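Local structure of putative cytoplasmic protein (Salmonella typhimurium LT2, 2Q02) at residues A[9-14]-A[242-247]; A[37-42]-A[69-74]. The protein is of unknown function but adopts a xylose isomerase-like TIM barrel, binds zinc and may be an isomerase. All blocks are in the same frame, centred on the assembly; numbering follows the deposited sequence.

In the fold
Both contacts belong to the same closed, eight-stranded parallel barrel, and their centres lie about 11 Å apart. Contact 1 pairs the first strand, 9-12, with the last, 242-244, and so shuts the ring; contact 2 pairs the second and third strands, 35-39 and 66-73, and in sequence is nested within the long loop that contact 1 closes. Because strands 9-12 and 35-39 are neighbours in the sheet, the contacts meet directly: Asn12 ND2 lies 2.7 Å from Glu37 OE1, a probable, weak hydrogen bond. Contact 1 supplies one zinc ligand, Glu245, and contact 2 places polar side chains around that ligand and His197, so the two share one metal pocket.

Contact 1 (A[9-14]-A[242-247]); sequences FCINRK and YAFEPF. With ZN (zinc ion), chain E.
Cys10 and Tyr242 begin the backbone ladder: Cys10 N donates to Tyr242 O (2.7 Å), Phe244 N to Cys10 O (3.0 Å), and Asn12 N to Phe244 O (3.1 Å). Asn12 ends its strand in an Asx turn, its OD1 taking the N-H of Lys14 on a lone pair, with a nearly straight bond.

Side chains alternate between the two faces of the sheet. Phe9, Ile11 and Phe244 pack on helix 256-271, large apolar groups filling the layer between; Tyr242, on the same face, turns its ring away toward Tyr238, its OH bonded to Glu234. The Phe9 and Phe244 rings are near parallel (21°) but slid apart, Phe9 CD1 meeting Phe244 CE2 at 3.7 Å. Cys10 and Ala243 occupy the other face, toward the barrel interior; being small, they let their CB atoms approach to 3.6 Å.

This is the seam of the TIM barrel, where the first and eighth strands join in parallel, and the C-terminal ends of both strands open on the metal site. With CG anti to the backbone N (chi1 -174°) and the chain extended, Glu245 brings OE1 to 2.1 Å from the zinc ion, which Glu139, Asp170 and His197 also bind. Its OE2 forms a salt bridge with Arg39. The Asn12 amide runs alongside Glu245 in the same direction, its plane turned 41° from the carboxylate, and its OD1 also accepts from Arg39 NH1.

Beyond the strands, Lys14 crosses Phe247 at about a right angle, its CG over one ring face, 4.3 Å from the centroid, in a CH-pi contact suited to a long methylene chain.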
# COMPACT_ATOMS: atom_id res chain seq x y z
N PHE A 9 2.80 1.20 -12.93
CA PHE A 9 3.46 1.74 -11.74
C PHE A 9 2.64 2.86 -11.10
O PHE A 9 1.97 3.63 -11.79
CB PHE A 9 4.89 2.19 -12.05
CG PHE A 9 5.85 1.05 -12.27
CD1 PHE A 9 6.16 0.18 -11.22
CD2 PHE A 9 6.45 0.85 -13.51
CE1 PHE A 9 7.02 -0.90 -11.40
CE2 PHE A 9 7.34 -0.24 -13.70
CZ PHE A 9 7.62 -1.11 -12.63
N CYS A 10 2.69 2.92 -9.77
CA CYS A 10 1.91 3.89 -8.97
C CYS A 10 2.83 4.56 -7.97
O CYS A 10 3.70 3.91 -7.39
CB CYS A 10 0.77 3.17 -8.22
SG CYS A 10 -0.31 4.17 -7.16
N ILE A 11 2.67 5.85 -7.77
CA ILE A 11 3.51 6.53 -6.80
C ILE A 11 2.68 6.83 -5.56
O ILE A 11 1.70 7.59 -5.60
CB ILE A 11 4.12 7.82 -7.37
CG1 ILE A 11 4.69 7.59 -8.80
CG2 ILE A 11 5.19 8.37 -6.41
CD1 ILE A 11 5.72 6.48 -8.91
N ASN A 12 3.09 6.22 -4.46
CA ASN A 12 2.49 6.50 -3.17
C ASN A 12 3.00 7.87 -2.64
O ASN A 12 4.21 8.20 -2.74
CB ASN A 12 2.79 5.35 -2.19
CG ASN A 12 1.98 5.42 -0.92
OD1 ASN A 12 2.03 6.42 -0.21
ND2 ASN A 12 1.23 4.35 -0.61
N ARG A 13 2.09 8.67 -2.08
CA ARG A 13 2.43 10.01 -1.61
C ARG A 13 3.41 10.06 -0.43
O ARG A 13 3.95 11.13 -0.14
CB ARG A 13 1.18 10.82 -1.26
CG ARG A 13 1.46 12.30 -1.12
CD ARG A 13 0.26 13.11 -0.65
NE ARG A 13 0.60 14.54 -0.50
CZ ARG A 13 0.03 15.39 0.35
NH1 ARG A 13 -0.96 14.98 1.14
NH2 ARG A 13 0.43 16.65 0.40
N LYS A 14 3.66 8.93 0.24
CA LYS A 14 4.65 8.91 1.34
C LYS A 14 6.06 9.29 0.89
O LYS A 14 6.87 9.70 1.71
CB LYS A 14 4.69 7.55 2.05
CG LYS A 14 5.19 7.62 3.52
CD LYS A 14 4.06 7.95 4.49
CE LYS A 14 4.58 8.29 5.89
NZ LYS A 14 3.81 9.39 6.61
N TYR A 242 2.07 -2.05 -9.30
CA TYR A 242 3.19 -1.90 -8.39
C TYR A 242 3.25 -0.43 -7.99
O TYR A 242 3.37 0.46 -8.84
CB TYR A 242 4.49 -2.33 -9.08
CG TYR A 242 4.58 -3.81 -9.40
CD1 TYR A 242 4.82 -4.74 -8.39
CD2 TYR A 242 4.46 -4.28 -10.72
CE1 TYR A 242 4.91 -6.09 -8.66
CE2 TYR A 242 4.56 -5.65 -11.01
CZ TYR A 242 4.78 -6.54 -9.96
OH TYR A 242 4.89 -7.88 -10.19
N ALA A 243 3.18 -0.20 -6.68
CA ALA A 243 3.19 1.14 -6.10
C ALA A 243 4.39 1.24 -5.19
O ALA A 243 4.59 0.36 -4.37
CB ALA A 243 1.92 1.39 -5.28
N PHE A 244 5.15 2.33 -5.34
CA PHE A 244 6.34 2.59 -4.55
C PHE A 244 5.95 3.30 -3.26
O PHE A 244 5.30 4.35 -3.31
CB PHE A 244 7.35 3.41 -5.36
CG PHE A 244 8.01 2.63 -6.48
CD1 PHE A 244 8.96 1.67 -6.19
CD2 PHE A 244 7.66 2.85 -7.81
CE1 PHE A 244 9.56 0.93 -7.22
CE2 PHE A 244 8.27 2.13 -8.85
CZ PHE A 244 9.22 1.16 -8.55
N GLU A 245 6.32 2.71 -2.11
CA GLU A 245 5.90 3.20 -0.78
C GLU A 245 7.08 3.20 0.23
O GLU A 245 7.14 2.39 1.14
CB GLU A 245 4.69 2.39 -0.24
CG GLU A 245 4.10 2.94 1.08
CD GLU A 245 3.18 1.96 1.81
OE1 GLU A 245 3.50 0.76 1.88
OE2 GLU A 245 2.15 2.39 2.37
N PRO A 246 8.02 4.12 0.05
CA PRO A 246 9.01 4.34 1.09
C PRO A 246 8.45 5.12 2.31
O PRO A 246 7.45 5.83 2.18
CB PRO A 246 10.07 5.16 0.36
CG PRO A 246 9.32 5.92 -0.62
CD PRO A 246 8.25 4.99 -1.11
N PHE A 247 9.10 4.97 3.47
CA PHE A 247 8.67 5.62 4.74
C PHE A 247 9.76 6.44 5.48
O PHE A 247 9.44 7.24 6.37
CB PHE A 247 8.21 4.55 5.73
CG PHE A 247 6.79 4.18 5.61
CD1 PHE A 247 5.82 4.90 6.29
CD2 PHE A 247 6.41 3.09 4.83
CE1 PHE A 247 4.48 4.56 6.18
CE2 PHE A 247 5.08 2.72 4.72
CZ PHE A 247 4.10 3.46 5.41
ZN ZN E . 2.32 -0.96 2.35

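Contact 2 (A[37-42]-A[69-74]); sequences ELRNDM and TINAVY
The side chains of Arg39 and Asn71 cross obliquely within the barrel, with guanidinium and amide stacked, their planes only 15° apart. Over one face of the guanidinium sits Asn71 CB, 3.6 Å above the plane and displaced toward the rim. Asp41 takes the edge, gripped side-on by two nitrogens: NE donates to OD1 (2.9 Å) and NH2 to OD2 (3.0 Å), both in the guanidinium plane and on syn lone pairs. This paired salt bridge fixes the rotation of the flat group, and arginine suits the place because its edge can bind charge while its face packs on carbon. The bend at chi3 (55°) turns the guanidinium back to meet Asp41.

The Glu37 carboxylate lies at 65° to the Asn71 amide. Its OE2 accepts Asn71 ND2 at 3.0 Å from above the carboxylate plane, although the oxygen itself lies in the amide plane, and takes the Thr69 hydroxyl on its anti lone pair, OG1 lying 2.5 Å from OE2. His197 NE2 donates to the same oxygen, which makes Glu37 a second-shell residue to the zinc and probably polarises that histidine. A carboxylate suits a buried spot with several donors.

These strands are successive members of a beta-alpha-beta unit, strand 35-39, helix 53-62 and strand 66-73, in the TIM barrel. Leu38 N donates to Thr69 O and Asn71 N to Leu38 O, each at 3.1 Å, while Leu38 and Ile70 face outward, Ile70 packing on helix 81-97.

Past the end of strand 35-39, Asn40 N donates to Asn71 O (2.8 Å), the carbonyl oxygen of the cis peptide that links Asn71 to Ala72. Asn40 OD1 weakly accepts from Ala72 N at 3.4 Å.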
# COMPACT_ATOMS: atom_id res chain seq x y z
N GLU A 37 -1.35 7.14 -4.86
CA GLU A 37 -2.08 6.84 -3.65
C GLU A 37 -2.01 8.06 -2.76
O GLU A 37 -0.94 8.66 -2.60
CB GLU A 37 -1.43 5.67 -2.90
CG GLU A 37 -1.46 4.33 -3.61
CD GLU A 37 -0.87 3.22 -2.75
OE1 GLU A 37 0.37 3.02 -2.84
OE2 GLU A 37 -1.65 2.59 -1.97
N LEU A 38 -3.13 8.42 -2.15
CA LEU A 38 -3.15 9.44 -1.10
C LEU A 38 -3.13 8.78 0.28
O LEU A 38 -3.19 7.56 0.40
CB LEU A 38 -4.34 10.39 -1.27
CG LEU A 38 -4.32 11.32 -2.50
CD1 LEU A 38 -5.56 12.19 -2.54
CD2 LEU A 38 -3.08 12.20 -2.55
N ARG A 39 -3.01 9.60 1.33
CA ARG A 39 -2.82 9.08 2.69
C ARG A 39 -3.31 10.03 3.81
O ARG A 39 -3.20 11.27 3.72
CB ARG A 39 -1.32 8.82 2.94
CG ARG A 39 -0.52 8.14 1.81
CD ARG A 39 0.92 7.96 2.28
NE ARG A 39 0.92 7.23 3.55
CZ ARG A 39 1.01 5.91 3.67
NH1 ARG A 39 1.18 5.12 2.62
NH2 ARG A 39 0.96 5.37 4.86
N ASN A 40 -3.79 9.44 4.90
CA ASN A 40 -4.26 10.25 6.05
C ASN A 40 -3.16 10.50 7.12
O ASN A 40 -3.44 11.09 8.15
CB ASN A 40 -5.50 9.64 6.71
CG ASN A 40 -5.18 8.40 7.50
OD1 ASN A 40 -4.13 7.79 7.30
ND2 ASN A 40 -6.09 8.01 8.41
N ASP A 41 -1.92 10.07 6.84
CA ASP A 41 -0.84 10.21 7.82
C ASP A 41 0.33 11.08 7.31
O ASP A 41 1.48 10.92 7.74
CB ASP A 41 -0.33 8.85 8.29
CG ASP A 41 0.20 8.00 7.18
OD1 ASP A 41 0.35 8.50 6.05
OD2 ASP A 41 0.48 6.82 7.46
N MSE A 42 0.01 12.01 6.43
CA MSE A 42 0.97 13.01 6.00
C MSE A 42 1.08 14.06 7.08
O MSE A 42 0.30 14.04 8.03
CB MSE A 42 0.50 13.64 4.70
CG MSE A 42 0.16 12.61 3.64
SE MSE A 42 1.71 11.68 2.87
CE MSE A 42 2.53 10.89 4.26
N THR A 69 -5.53 4.25 -4.32
CA THR A 69 -6.00 3.99 -2.96
C THR A 69 -5.84 5.17 -2.04
O THR A 69 -5.15 6.14 -2.36
CB THR A 69 -5.27 2.80 -2.24
OG1 THR A 69 -4.06 3.26 -1.64
CG2 THR A 69 -4.96 1.66 -3.20
N ILE A 70 -6.49 5.04 -0.89
CA ILE A 70 -6.16 5.81 0.29
C ILE A 70 -5.60 4.88 1.36
O ILE A 70 -6.11 3.79 1.58
CB ILE A 70 -7.39 6.59 0.77
CG1 ILE A 70 -7.69 7.70 -0.26
CG2 ILE A 70 -7.14 7.18 2.17
CD1 ILE A 70 -8.95 8.45 0.01
N ASN A 71 -4.52 5.31 1.99
CA ASN A 71 -3.92 4.63 3.14
C ASN A 71 -4.14 5.50 4.37
O ASN A 71 -3.70 6.65 4.36
CB ASN A 71 -2.39 4.50 2.99
CG ASN A 71 -1.99 3.55 1.90
OD1 ASN A 71 -1.59 2.42 2.19
ND2 ASN A 71 -2.06 4.00 0.62
N ALA A 72 -4.75 5.00 5.46
CA ALA A 72 -5.27 3.63 5.61
C ALA A 72 -6.11 3.62 6.87
O ALA A 72 -5.97 4.53 7.69
CB ALA A 72 -4.15 2.61 5.74
N VAL A 73 -6.98 2.62 7.00
CA VAL A 73 -7.69 2.36 8.24
C VAL A 73 -6.80 1.56 9.17
O VAL A 73 -6.26 0.53 8.76
CB VAL A 73 -8.91 1.49 8.05
CG1 VAL A 73 -9.61 1.28 9.44
CG2 VAL A 73 -9.85 2.09 7.03
N TYR A 74 -6.71 1.97 10.44
CA TYR A 74 -6.03 1.18 11.47
C TYR A 74 -6.73 1.36 12.84
O TYR A 74 -7.11 2.47 13.18
CB TYR A 74 -4.53 1.56 11.57
CG TYR A 74 -3.80 0.88 12.74
CD1 TYR A 74 -3.24 -0.39 12.58
CD2 TYR A 74 -3.71 1.49 13.99
CE1 TYR A 74 -2.62 -1.04 13.63
CE2 TYR A 74 -3.09 0.84 15.05
CZ TYR A 74 -2.55 -0.44 14.85
OH TYR A 74 -1.93 -1.13 15.85